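Local coordinates for myosin-4 (PDB 3MMI), which is a yeast type V myosin motor that carries specific mRNAs, including ASH1 mRNA, into the bud by way of its partner SHE3, here represented by its globular tail, at residues Val174-Asp185 with Tyr242-Leu253. Sequence-based numbering, arbitrary orientation.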
loop_
_atom_site.group_PDB
_atom_site.type_symbol
_atom_site.label_atom_id
_atom_site.label_comp_id
_atom_site.label_asym_id
_atom_site.label_seq_id
_atom_site.Cartn_x
_atom_site.Cartn_y
_atom_site.Cartn_z
ATOM N N VAL A 174 9.258 5.475 -17.016
ATOM C CA VAL A 174 8.937 6.792 -16.432
ATOM C C VAL A 174 10.159 7.607 -16.286
ATOM O O VAL A 174 10.118 8.768 -16.689
ATOM C CB VAL A 174 8.200 6.715 -15.049
ATOM C CG1 VAL A 174 8.134 8.107 -14.399
ATOM C CG2 VAL A 174 6.908 6.029 -15.136
ATOM N N LEU A 175 11.241 7.052 -15.744
ATOM C CA LEU A 175 12.413 7.818 -15.303
ATOM C C LEU A 175 13.654 7.775 -16.217
ATOM O O LEU A 175 14.581 8.631 -16.048
ATOM C CB LEU A 175 12.832 7.258 -13.935
ATOM C CG LEU A 175 11.869 7.507 -12.802
ATOM C CD1 LEU A 175 12.432 6.947 -11.530
ATOM C CD2 LEU A 175 11.624 9.120 -12.742
ATOM N N ASN A 176 13.736 6.727 -17.061
ATOM C CA ASN A 176 14.981 6.384 -17.837
ATOM C C ASN A 176 15.142 7.328 -18.990
ATOM O O ASN A 176 14.446 7.216 -19.982
ATOM C CB ASN A 176 14.902 4.956 -18.403
ATOM C CG ASN A 176 16.234 4.471 -18.994
ATOM O OD1 ASN A 176 17.150 5.253 -19.250
ATOM N ND2 ASN A 176 16.326 3.165 -19.196
ATOM N N GLU A 177 16.034 8.305 -18.852
ATOM C CA GLU A 177 16.085 9.344 -19.890
ATOM C C GLU A 177 16.550 8.774 -21.207
ATOM O O GLU A 177 16.121 9.278 -22.263
ATOM C CB GLU A 177 16.940 10.549 -19.476
ATOM C CG GLU A 177 18.404 10.235 -19.131
ATOM C CD GLU A 177 19.344 10.567 -20.303
ATOM O OE1 GLU A 177 18.874 11.277 -21.208
ATOM O OE2 GLU A 177 20.517 10.100 -20.310
ATOM N N LYS A 178 17.328 7.669 -21.136
ATOM C CA LYS A 178 17.774 6.915 -22.354
ATOM C C LYS A 178 16.607 6.519 -23.264
ATOM O O LYS A 178 16.777 6.409 -24.473
ATOM C CB LYS A 178 18.644 5.663 -22.034
ATOM C CG LYS A 178 19.787 5.904 -21.050
ATOM N N LEU A 179 15.427 6.346 -22.681
ATOM C CA LEU A 179 14.281 5.899 -23.437
ATOM C C LEU A 179 13.273 6.994 -23.606
ATOM O O LEU A 179 12.120 6.674 -23.862
ATOM C CB LEU A 179 13.591 4.737 -22.725
ATOM C CG LEU A 179 14.402 3.550 -22.177
ATOM C CD1 LEU A 179 13.406 2.366 -21.914
ATOM C CD2 LEU A 179 15.553 3.133 -23.127
ATOM N N PHE A 180 13.651 8.262 -23.493
ATOM C CA PHE A 180 12.700 9.355 -23.746
ATOM C C PHE A 180 12.440 9.501 -25.244
ATOM O O PHE A 180 11.393 9.936 -25.662
ATOM C CB PHE A 180 13.168 10.713 -23.184
ATOM C CG PHE A 180 13.104 10.842 -21.677
ATOM C CD1 PHE A 180 12.360 9.986 -20.908
ATOM C CD2 PHE A 180 13.826 11.826 -21.039
ATOM C CE1 PHE A 180 12.340 10.121 -19.561
ATOM C CE2 PHE A 180 13.791 11.955 -19.707
ATOM C CZ PHE A 180 13.055 11.105 -18.965
ATOM N N LYS A 181 13.420 9.126 -26.040
ATOM C CA LYS A 181 13.269 9.162 -27.474
ATOM C C LYS A 181 12.266 8.136 -27.989
ATOM O O LYS A 181 11.732 8.293 -29.053
ATOM C CB LYS A 181 14.628 9.046 -28.167
ATOM C CG LYS A 181 15.553 7.996 -27.598
ATOM N N ASN A 182 11.988 7.112 -27.197
ATOM C CA ASN A 182 10.950 6.132 -27.495
ATOM C C ASN A 182 9.561 6.651 -27.213
ATOM O O ASN A 182 9.358 7.403 -26.303
ATOM C CB ASN A 182 11.180 4.851 -26.712
ATOM C CG ASN A 182 12.469 4.167 -27.079
ATOM O OD1 ASN A 182 12.951 3.307 -26.365
ATOM N ND2 ASN A 182 13.031 4.546 -28.194
ATOM N N SER A 183 8.613 6.240 -28.025
ATOM C CA SER A 183 7.213 6.503 -27.812
ATOM C C SER A 183 6.799 6.223 -26.379
ATOM O O SER A 183 6.040 6.968 -25.793
ATOM C CB SER A 183 6.409 5.570 -28.685
ATOM O OG SER A 183 6.766 4.237 -28.435
ATOM N N GLY A 184 7.278 5.086 -25.884
ATOM C CA GLY A 184 7.094 4.617 -24.541
ATOM C C GLY A 184 5.968 3.650 -24.532
ATOM O O GLY A 184 5.692 3.002 -23.546
ATOM N N ASP A 185 5.363 3.562 -25.702
ATOM C CA ASP A 185 3.987 3.192 -25.989
ATOM C C ASP A 185 3.596 1.780 -25.649
ATOM O O ASP A 185 2.512 1.500 -25.268
ATOM C CB ASP A 185 3.774 3.353 -27.484
ATOM C CG ASP A 185 3.401 4.730 -27.878
ATOM O OD1 ASP A 185 3.371 5.623 -27.039
ATOM O OD2 ASP A 185 3.126 4.902 -29.065
ATOM N N TYR A 242 14.829 17.023 -18.264
ATOM C CA TYR A 242 14.541 15.763 -17.686
ATOM C C TYR A 242 13.275 15.836 -16.869
ATOM O O TYR A 242 12.426 14.909 -16.902
ATOM C CB TYR A 242 15.762 15.218 -16.921
ATOM C CG TYR A 242 15.506 13.864 -16.227
ATOM C CD1 TYR A 242 15.792 12.640 -16.825
ATOM C CD2 TYR A 242 14.888 13.847 -15.004
ATOM C CE1 TYR A 242 15.574 11.456 -16.135
ATOM C CE2 TYR A 242 14.660 12.662 -14.348
ATOM C CZ TYR A 242 15.008 11.507 -14.905
ATOM O OH TYR A 242 14.690 10.388 -14.230
ATOM N N GLY A 243 13.149 16.935 -16.094
ATOM C CA GLY A 243 12.056 17.073 -15.147
ATOM C C GLY A 243 10.737 17.151 -15.899
ATOM O O GLY A 243 9.783 16.433 -15.612
ATOM N N TYR A 244 10.742 17.978 -16.937
ATOM C CA TYR A 244 9.588 18.126 -17.786
ATOM C C TYR A 244 9.096 16.815 -18.470
ATOM O O TYR A 244 7.893 16.506 -18.499
ATOM C CB TYR A 244 9.849 19.162 -18.860
ATOM C CG TYR A 244 8.714 19.235 -19.853
ATOM C CD1 TYR A 244 7.589 20.039 -19.570
ATOM C CD2 TYR A 244 8.737 18.495 -21.057
ATOM C CE1 TYR A 244 6.502 20.114 -20.447
ATOM C CE2 TYR A 244 7.593 18.550 -21.986
ATOM C CZ TYR A 244 6.509 19.397 -21.645
ATOM O OH TYR A 244 5.414 19.550 -22.433
ATOM N N GLU A 245 10.027 16.000 -18.938
ATOM C CA GLU A 245 9.710 14.704 -19.533
ATOM C C GLU A 245 9.157 13.647 -18.538
ATOM O O GLU A 245 8.192 12.955 -18.887
ATOM C CB GLU A 245 10.926 14.147 -20.269
ATOM C CG GLU A 245 11.391 15.078 -21.422
ATOM C CD GLU A 245 10.281 15.289 -22.546
ATOM O OE1 GLU A 245 9.535 14.408 -22.915
ATOM O OE2 GLU A 245 10.066 16.389 -23.060
ATOM N N VAL A 246 9.717 13.548 -17.327
ATOM C CA VAL A 246 9.155 12.684 -16.279
ATOM C C VAL A 246 7.766 13.152 -15.925
ATOM O O VAL A 246 6.909 12.346 -15.597
ATOM C CB VAL A 246 10.086 12.712 -15.016
ATOM C CG1 VAL A 246 9.472 11.886 -13.813
ATOM C CG2 VAL A 246 11.576 12.275 -15.492
ATOM N N ASP A 247 7.565 14.458 -15.893
ATOM C CA ASP A 247 6.259 15.030 -15.566
ATOM C C ASP A 247 5.153 14.519 -16.492
ATOM O O ASP A 247 4.140 14.020 -16.026
ATOM C CB ASP A 247 6.244 16.574 -15.728
ATOM C CG ASP A 247 5.659 17.290 -14.529
ATOM O OD1 ASP A 247 5.114 16.628 -13.622
ATOM O OD2 ASP A 247 5.873 18.511 -14.372
ATOM N N ARG A 248 5.438 14.559 -17.789
ATOM C CA ARG A 248 4.574 13.972 -18.796
ATOM C C ARG A 248 4.389 12.464 -18.614
ATOM O O ARG A 248 3.291 11.954 -18.837
ATOM C CB ARG A 248 5.114 14.267 -20.198
ATOM C CG ARG A 248 5.600 15.694 -20.389
ATOM N N ASN A 249 5.438 11.737 -18.222
ATOM C CA ASN A 249 5.272 10.284 -18.120
ATOM C C ASN A 249 4.365 10.045 -16.973
ATOM O O ASN A 249 3.517 9.087 -17.009
ATOM C CB ASN A 249 6.602 9.528 -17.954
ATOM C CG ASN A 249 7.454 9.596 -19.199
ATOM O OD1 ASN A 249 8.700 9.409 -19.172
ATOM N ND2 ASN A 249 6.821 9.731 -20.308
ATOM N N ILE A 250 4.507 10.875 -15.939
ATOM C CA ILE A 250 3.707 10.674 -14.740
ATOM C C ILE A 250 2.220 10.902 -15.078
ATOM O O ILE A 250 1.308 10.154 -14.739
ATOM C CB ILE A 250 4.188 11.602 -13.551
ATOM C CG1 ILE A 250 5.508 11.044 -12.927
ATOM C CG2 ILE A 250 3.132 11.688 -12.495
ATOM C CD1 ILE A 250 6.051 11.941 -11.904
ATOM N N GLU A 251 2.008 11.997 -15.754
ATOM C CA GLU A 251 0.618 12.353 -16.207
ATOM C C GLU A 251 0.026 11.280 -17.117
ATOM O O GLU A 251 -1.093 10.925 -16.955
ATOM C CB GLU A 251 0.493 13.726 -16.890
ATOM C CG GLU A 251 1.009 15.009 -16.148
ATOM C CD GLU A 251 1.131 14.956 -14.566
ATOM O OE1 GLU A 251 2.303 15.096 -14.033
ATOM O OE2 GLU A 251 0.082 14.790 -13.855
ATOM N N ARG A 252 0.821 10.647 -17.948
ATOM C CA ARG A 252 0.412 9.483 -18.642
ATOM C C ARG A 252 0.036 8.343 -17.719
ATOM O O ARG A 252 -1.020 7.763 -17.897
ATOM C CB ARG A 252 1.552 9.018 -19.564
ATOM C CG ARG A 252 1.058 8.687 -20.884
ATOM C CD ARG A 252 2.168 8.141 -21.782
ATOM N NE ARG A 252 1.603 7.228 -22.761
ATOM C CZ ARG A 252 2.289 6.726 -23.803
ATOM N NH1 ARG A 252 3.560 7.078 -24.060
ATOM N NH2 ARG A 252 1.672 5.936 -24.629
ATOM N N LEU A 253 0.924 7.968 -16.788
ATOM C CA LEU A 253 0.618 6.944 -15.750
ATOM C C LEU A 253 -0.668 7.270 -14.995
ATOM O O LEU A 253 -1.504 6.377 -14.730
ATOM C CB LEU A 253 1.786 6.863 -14.777
ATOM C CG LEU A 253 1.658 5.796 -13.706
ATOM C CD1 LEU A 253 3.078 5.207 -13.424
ATOM C CD2 LEU A 253 0.961 6.383 -12.517
#
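Tyr242 and Phe180 meet obliquely on one flank of helix 240-257, their ring planes at 45° and Phe180 CE2 3.6 Å from Tyr242 CD1. With CG anti to the backbone N (chi1 178°), the tyrosine carries its hydroxyl to the start of the loop, where it donates to Leu175 O (OH to O 2.5 Å), using a lone pair within the plane of that carbonyl. Glu177 CB lies at the edge of the same ring. The Phe180 ring is clamped between its own loop and the helix: Glu245 CB makes a CH-pi contact over one face, 3.8 Å from the centroid, while Glu177 CA sits over the centre of the other. A phenylalanine in place of Tyr242 would probably leave Leu175 O without this hydrogen bond and the loop less firmly tied here. Further along, Val174 enters as a knob among Val246, Asn249, Ile250 and Leu253, its CG1 4.1 Å from Val246 CG1. At the far end Arg252, its chain extended from CG to NE, turns its guanidinium edge to the loop: NH1 donates a bent hydrogen bond to Ser183 O (3.0 Å), and NH2 forms a salt bridge with Asp185 OD1 (3.0 Å), met from above a carboxylate plane nearly perpendicular to the guanidinium. Knob and aromatic pair pack the connection between helices 170-174 and 185-204 against helix 240-257, and hydroxyl bond and salt bridge tie it there, within the all-helical dilute-type globular tail of class V myosins.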